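Local coordinates for interferon-activable protein 202 (Mus musculus, PDB 4L5R) that binds double-stranded DNA without sequence specificity through its first HIN-200 domain and restrains AIM2 inflammasome activation, probably by sequestering cytoplasmic DNA, at residues A[143-148]-A[152-157]; A[114-119]-A[185-190]. All blocks are in the same frame, centred on the assembly; numbering follows the deposited sequence.

Contact 1. Residues A[143-148]-A[152-157]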
loop_
_atom_site.group_PDB
_atom_site.type_symbol
_atom_site.label_atom_id
_atom_site.label_comp_id
_atom_site.label_asym_id
_atom_site.label_seq_id
_atom_site.Cartn_x
_atom_site.Cartn_y
_atom_site.Cartn_z
ATOM N N PHE A 143 6.162 14.856 -9.113
ATOM C CA PHE A 143 4.811 15.388 -9.159
ATOM C C PHE A 143 4.725 16.448 -8.080
ATOM O O PHE A 143 5.411 16.360 -7.068
ATOM C CB PHE A 143 3.772 14.322 -8.796
ATOM C CG PHE A 143 3.715 13.151 -9.735
ATOM C CD1 PHE A 143 4.561 12.069 -9.563
ATOM C CD2 PHE A 143 2.792 13.118 -10.766
ATOM C CE1 PHE A 143 4.496 10.976 -10.404
ATOM C CE2 PHE A 143 2.724 12.017 -11.625
ATOM C CZ PHE A 143 3.577 10.951 -11.441
ATOM N N LYS A 144 3.885 17.446 -8.307
ATOM C CA LYS A 144 3.421 18.284 -7.212
ATOM C C LYS A 144 1.973 17.887 -7.008
ATOM O O LYS A 144 1.132 18.099 -7.895
ATOM C CB LYS A 144 3.523 19.762 -7.599
ATOM C CG LYS A 144 3.015 20.713 -6.534
ATOM C CD LYS A 144 3.157 22.161 -7.018
ATOM C CE LYS A 144 2.610 23.146 -6.010
ATOM N NZ LYS A 144 2.719 24.561 -6.521
ATOM N N ILE A 145 1.682 17.257 -5.871
ATOM C CA ILE A 145 0.306 16.916 -5.555
ATOM C C ILE A 145 -0.251 17.897 -4.522
ATOM O O ILE A 145 0.502 18.575 -3.832
ATOM C CB ILE A 145 0.170 15.473 -5.044
ATOM C CG1 ILE A 145 1.032 15.237 -3.797
ATOM C CG2 ILE A 145 0.549 14.482 -6.156
ATOM C CD1 ILE A 145 0.708 13.898 -3.051
ATOM N N LYS A 146 -1.571 17.974 -4.427
ATOM C CA LYS A 146 -2.192 18.953 -3.545
ATOM C C LYS A 146 -3.563 18.486 -3.097
ATOM O O LYS A 146 -4.178 17.621 -3.725
ATOM C CB LYS A 146 -2.343 20.286 -4.277
ATOM C CG LYS A 146 -3.289 20.219 -5.464
ATOM C CD LYS A 146 -3.597 21.604 -6.001
ATOM C CE LYS A 146 -4.512 21.534 -7.212
ATOM N NZ LYS A 146 -4.902 22.895 -7.693
ATOM N N ASP A 147 -4.027 19.064 -1.997
ATOM C CA ASP A 147 -5.427 19.005 -1.635
ATOM C C ASP A 147 -5.854 20.459 -1.389
ATOM O O ASP A 147 -5.102 21.383 -1.701
ATOM C CB ASP A 147 -5.677 18.070 -0.436
ATOM C CG ASP A 147 -4.833 18.414 0.794
ATOM O OD1 ASP A 147 -4.547 19.610 1.021
ATOM O OD2 ASP A 147 -4.482 17.481 1.564
ATOM N N ASN A 148 -7.050 20.655 -0.847
ATOM C CA ASN A 148 -7.593 21.997 -0.674
ATOM C C ASN A 148 -6.720 22.937 0.164
ATOM O O ASN A 148 -6.809 24.158 0.027
ATOM C CB ASN A 148 -9.012 21.926 -0.096
ATOM C CG ASN A 148 -9.128 20.937 1.055
ATOM O OD1 ASN A 148 -8.222 20.817 1.881
ATOM N ND2 ASN A 148 -10.245 20.214 1.105
ATOM N N ILE A 152 2.590 18.948 -1.811
ATOM C CA ILE A 152 3.822 18.277 -1.448
ATOM C C ILE A 152 4.427 17.651 -2.706
ATOM O O ILE A 152 3.712 17.298 -3.643
ATOM C CB ILE A 152 3.586 17.221 -0.330
ATOM C CG1 ILE A 152 4.922 16.698 0.217
ATOM C CG2 ILE A 152 2.687 16.106 -0.823
ATOM C CD1 ILE A 152 4.802 15.743 1.415
ATOM N N LYS A 153 5.747 17.545 -2.735
ATOM C CA LYS A 153 6.424 16.940 -3.882
ATOM C C LYS A 153 6.458 15.416 -3.769
ATOM O O LYS A 153 6.717 14.875 -2.698
ATOM C CB LYS A 153 7.846 17.476 -3.977
ATOM C CG LYS A 153 8.607 17.037 -5.203
ATOM C CD LYS A 153 10.085 17.271 -4.966
ATOM C CE LYS A 153 10.757 17.813 -6.183
ATOM N NZ LYS A 153 12.176 18.107 -5.859
ATOM N N VAL A 154 6.186 14.737 -4.878
ATOM C CA VAL A 154 6.325 13.288 -4.950
ATOM C C VAL A 154 7.489 12.967 -5.876
ATOM O O VAL A 154 7.549 13.468 -7.003
ATOM C CB VAL A 154 5.045 12.623 -5.484
ATOM C CG1 VAL A 154 5.227 11.106 -5.601
ATOM C CG2 VAL A 154 3.849 12.952 -4.548
ATOM N N VAL A 155 8.415 12.152 -5.379
ATOM C CA VAL A 155 9.570 11.700 -6.141
ATOM C C VAL A 155 9.502 10.201 -6.409
ATOM O O VAL A 155 9.583 9.389 -5.481
ATOM C CB VAL A 155 10.898 12.060 -5.420
ATOM C CG1 VAL A 155 12.105 11.490 -6.177
ATOM C CG2 VAL A 155 11.034 13.600 -5.280
ATOM N N TRP A 156 9.349 9.850 -7.685
ATOM C CA TRP A 156 9.373 8.462 -8.144
ATOM C C TRP A 156 10.739 8.196 -8.774
ATOM O O TRP A 156 11.084 8.757 -9.830
ATOM C CB TRP A 156 8.224 8.225 -9.133
ATOM C CG TRP A 156 8.232 6.888 -9.829
ATOM C CD1 TRP A 156 8.748 6.610 -11.069
ATOM C CD2 TRP A 156 7.678 5.653 -9.340
ATOM N NE1 TRP A 156 8.549 5.288 -11.377
ATOM C CE2 TRP A 156 7.903 4.676 -10.330
ATOM C CE3 TRP A 156 7.021 5.281 -8.164
ATOM C CZ2 TRP A 156 7.486 3.357 -10.182
ATOM C CZ3 TRP A 156 6.616 3.950 -8.011
ATOM C CH2 TRP A 156 6.849 3.011 -9.017
ATOM N N ASP A 157 11.513 7.354 -8.091
ATOM C CA ASP A 157 12.944 7.181 -8.312
ATOM C C ASP A 157 13.252 5.885 -9.041
ATOM O O ASP A 157 14.395 5.642 -9.424
ATOM C CB ASP A 157 13.643 7.123 -6.950
ATOM C CG ASP A 157 14.792 8.092 -6.841
ATOM O OD1 ASP A 157 14.803 9.077 -7.603
ATOM O OD2 ASP A 157 15.675 7.872 -5.984
#
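Ile145 sets its CG1–CD1 branch against two side chains of the neighbouring strand: CG1 lies 3.5 Å from CG2 of Ile152, and CD1 meets CG2 of Val154 at 3.6 Å. The first torsion explains the reach, because CG1 sits between the backbone N and the carbonyl carbon (chi1 58°). Ile145 and Ile152 run side by side in the same direction, whereas Val154 lies at roughly a right angle to Ile145. Toward the start of strand segment 143-146, CB of Phe143 rests 3.9 Å from CB of Val154, and the ring meets CG1 of that valine obliquely. Were Ile145 cut back to alanine, CG2 of Ile152 and CG2 of Val154 would probably lose the methyl and methylene that touch them, and a gap would open beside both.

The segments lie on strands 141-146 and 151-156, the two arms of an antiparallel beta hairpin in the second of the two OB folds of this HIN-200 domain. Phe143–Val154 and Ile145–Ile152 are hydrogen-bonded pairs, flanking the non-hydrogen-bonded pair Lys144–Lys153. Val154 N donates to Phe143 O at 2.8 Å and is nearly straight (172° at the hydrogen); Ile145 N reaches Ile152 O at 3.0 Å, almost along the C=O axis. The apolar residues share one face: Leu171 packs on Phe143 and Ile145, Leu173 on Val154, and Leu187 on Ile152. On the other face, Lys144 forms a salt bridge with Glu132, while Lys153 extends its NZ to a phosphate of the bound DNA.

Contact 2. Residues A[114-119]-A[185-190]; sequences SKIKEL and PILHSG
Ile116 and Leu187 set their side chains at about a right angle to each other, with CG2 of the isoleucine 4.2 Å from CD2 of the leucine. Ile116 leaves its backbone heading toward residues 185-190, and its CG2 branch stands opposite the backbone N while CG1 lies beside that nitrogen (chi1 -75°). Leu187 begins differently: its first bond does not aim at the helix, and it is the far end of the side chain that closes the distance. With CG opposite the carbonyl carbon (chi1 -56°), the leucine delivers a methyl group to the isoleucine branch.

A second meeting lies beside this one, where CG of Lys117 approaches CB of Pro185 at 4.3 Å; these two residues each bury rather more surface in the contact than Ile116 and Leu187 do. The proline points toward the helix segment, and the extended lysine presents its aliphatic part there while its NZ continues to Asp150 and Asn151, forming a salt bridge with the Asp150 carboxylate and a hydrogen bond to the Asn151 carbonyl.

The arrangement places the short helix 113-116, part of the connection between the two OB folds of the HIN-200 domain, against strand 186-188 of the second OB fold. Ile125 of strand 124-136 touches both Ile116 and Leu187, and Phe129 adds to the packing round Ile116. Ile116 to Leu119 form a type I beta turn, with Leu119 N bonded to Ile116 O at 3.0 Å. Lys117 takes the second position of this turn, and its torsions beyond chi1 all lie within a few degrees of 180°, which keeps the chain straight where CG passes the proline ring.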
loop_
_atom_site.group_PDB
_atom_site.type_symbol
_atom_site.label_atom_id
_atom_site.label_comp_id
_atom_site.label_asym_id
_atom_site.label_seq_id
_atom_site.Cartn_x
_atom_site.Cartn_y
_atom_site.Cartn_z
ATOM N N SER A 114 -1.290 18.406 4.960
ATOM C CA SER A 114 -0.702 19.071 6.105
ATOM C C SER A 114 -0.513 18.064 7.246
ATOM O O SER A 114 0.491 18.119 7.951
ATOM C CB SER A 114 -1.491 20.325 6.528
ATOM O OG SER A 114 -2.801 19.999 6.950
ATOM N N LYS A 115 -1.439 17.110 7.398
ATOM C CA LYS A 115 -1.311 16.093 8.442
ATOM C C LYS A 115 -0.228 15.067 8.094
ATOM O O LYS A 115 0.494 14.577 8.972
ATOM C CB LYS A 115 -2.652 15.389 8.698
ATOM C CG LYS A 115 -3.663 16.212 9.507
ATOM C CD LYS A 115 -3.210 16.402 10.950
ATOM N N ILE A 116 -0.119 14.731 6.815
ATOM C CA ILE A 116 0.932 13.820 6.390
ATOM C C ILE A 116 2.304 14.344 6.815
ATOM O O ILE A 116 3.138 13.580 7.331
ATOM C CB ILE A 116 0.878 13.562 4.863
ATOM C CG1 ILE A 116 -0.294 12.621 4.537
ATOM C CG2 ILE A 116 2.195 12.972 4.369
ATOM C CD1 ILE A 116 -0.623 12.539 3.044
ATOM N N LYS A 117 2.510 15.654 6.641
ATOM C CA LYS A 117 3.798 16.284 6.908
ATOM C C LYS A 117 4.235 16.204 8.371
ATOM O O LYS A 117 5.417 16.358 8.684
ATOM C CB LYS A 117 3.791 17.742 6.427
ATOM C CG LYS A 117 3.748 17.896 4.891
ATOM C CD LYS A 117 3.747 19.370 4.481
ATOM C CE LYS A 117 3.764 19.535 2.963
ATOM N NZ LYS A 117 3.815 20.972 2.560
ATOM N N GLU A 118 3.288 15.956 9.264
ATOM C CA GLU A 118 3.595 15.893 10.692
ATOM C C GLU A 118 4.032 14.501 11.152
ATOM O O GLU A 118 4.492 14.333 12.285
ATOM C CB GLU A 118 2.392 16.364 11.507
ATOM C CG GLU A 118 2.000 17.815 11.234
ATOM N N LEU A 119 3.888 13.504 10.281
ATOM C CA LEU A 119 4.259 12.135 10.636
ATOM C C LEU A 119 5.777 11.977 10.680
ATOM O O LEU A 119 6.502 12.848 10.200
ATOM C CB LEU A 119 3.641 11.126 9.664
ATOM C CG LEU A 119 2.114 11.171 9.577
ATOM C CD1 LEU A 119 1.597 10.145 8.584
ATOM C CD2 LEU A 119 1.492 10.957 10.960
ATOM N N PRO A 185 9.496 18.672 3.340
ATOM C CA PRO A 185 9.130 17.253 3.339
ATOM C C PRO A 185 8.672 16.840 1.944
ATOM O O PRO A 185 8.146 17.664 1.195
ATOM C CB PRO A 185 7.954 17.190 4.321
ATOM C CG PRO A 185 8.086 18.411 5.172
ATOM C CD PRO A 185 8.676 19.463 4.277
ATOM N N ILE A 186 8.856 15.566 1.603
ATOM C CA ILE A 186 8.427 15.064 0.315
ATOM C C ILE A 186 7.997 13.618 0.491
ATOM O O ILE A 186 8.258 13.014 1.526
ATOM C CB ILE A 186 9.569 15.070 -0.721
ATOM C CG1 ILE A 186 10.692 14.139 -0.264
ATOM C CG2 ILE A 186 10.098 16.499 -0.966
ATOM C CD1 ILE A 186 11.812 13.973 -1.287
ATOM N N LEU A 187 7.355 13.066 -0.528
ATOM C CA LEU A 187 7.074 11.635 -0.549
ATOM C C LEU A 187 7.982 11.006 -1.595
ATOM O O LEU A 187 7.993 11.440 -2.745
ATOM C CB LEU A 187 5.620 11.400 -0.922
ATOM C CG LEU A 187 4.628 12.105 -0.016
ATOM C CD1 LEU A 187 3.213 11.805 -0.499
ATOM C CD2 LEU A 187 4.859 11.633 1.427
ATOM N N HIS A 188 8.748 9.999 -1.188
ATOM C CA HIS A 188 9.764 9.396 -2.052
ATOM C C HIS A 188 9.460 7.910 -2.235
ATOM O O HIS A 188 9.029 7.230 -1.296
ATOM C CB HIS A 188 11.155 9.580 -1.425
ATOM C CG HIS A 188 12.294 9.326 -2.367
ATOM N ND1 HIS A 188 12.707 8.058 -2.714
ATOM C CD2 HIS A 188 13.120 10.183 -3.018
ATOM C CE1 HIS A 188 13.732 8.143 -3.546
ATOM N NE2 HIS A 188 14.000 9.422 -3.749
ATOM N N SER A 189 9.678 7.391 -3.440
ATOM C CA SER A 189 9.401 5.987 -3.678
ATOM C C SER A 189 10.364 5.101 -2.892
ATOM O O SER A 189 11.468 5.530 -2.535
ATOM C CB SER A 189 9.507 5.668 -5.172
ATOM O OG SER A 189 10.782 6.031 -5.672
ATOM N N GLY A 190 9.935 3.862 -2.639
ATOM C CA GLY A 190 10.763 2.838 -2.024
ATOM C C GLY A 190 10.609 1.541 -2.811
ATOM O O GLY A 190 9.932 1.515 -3.842
#

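Overall arrangement
The centres of contacts 1 and 2 lie about 9 Å apart, on the same side of the chain's centre. Along the sequence, the hairpin of contact 1 falls within the stretch of chain between the two segments of contact 2: residues 114-119 come first, then 143-148 and 152-157, and finally 185-190. Strand 151-156 joins the two, pairing antiparallel with 141-146 and parallel with 186-188 in the same mixed sheet. Val155 N lies 2.8 Å from Leu187 O, a probable hydrogen bond between the contacts. The sheet of the second OB fold thus connects the helix-facing strand 186-188 to the hairpin whose Lys153 reaches a phosphate of the bound DNA, all within the first HIN-200 domain.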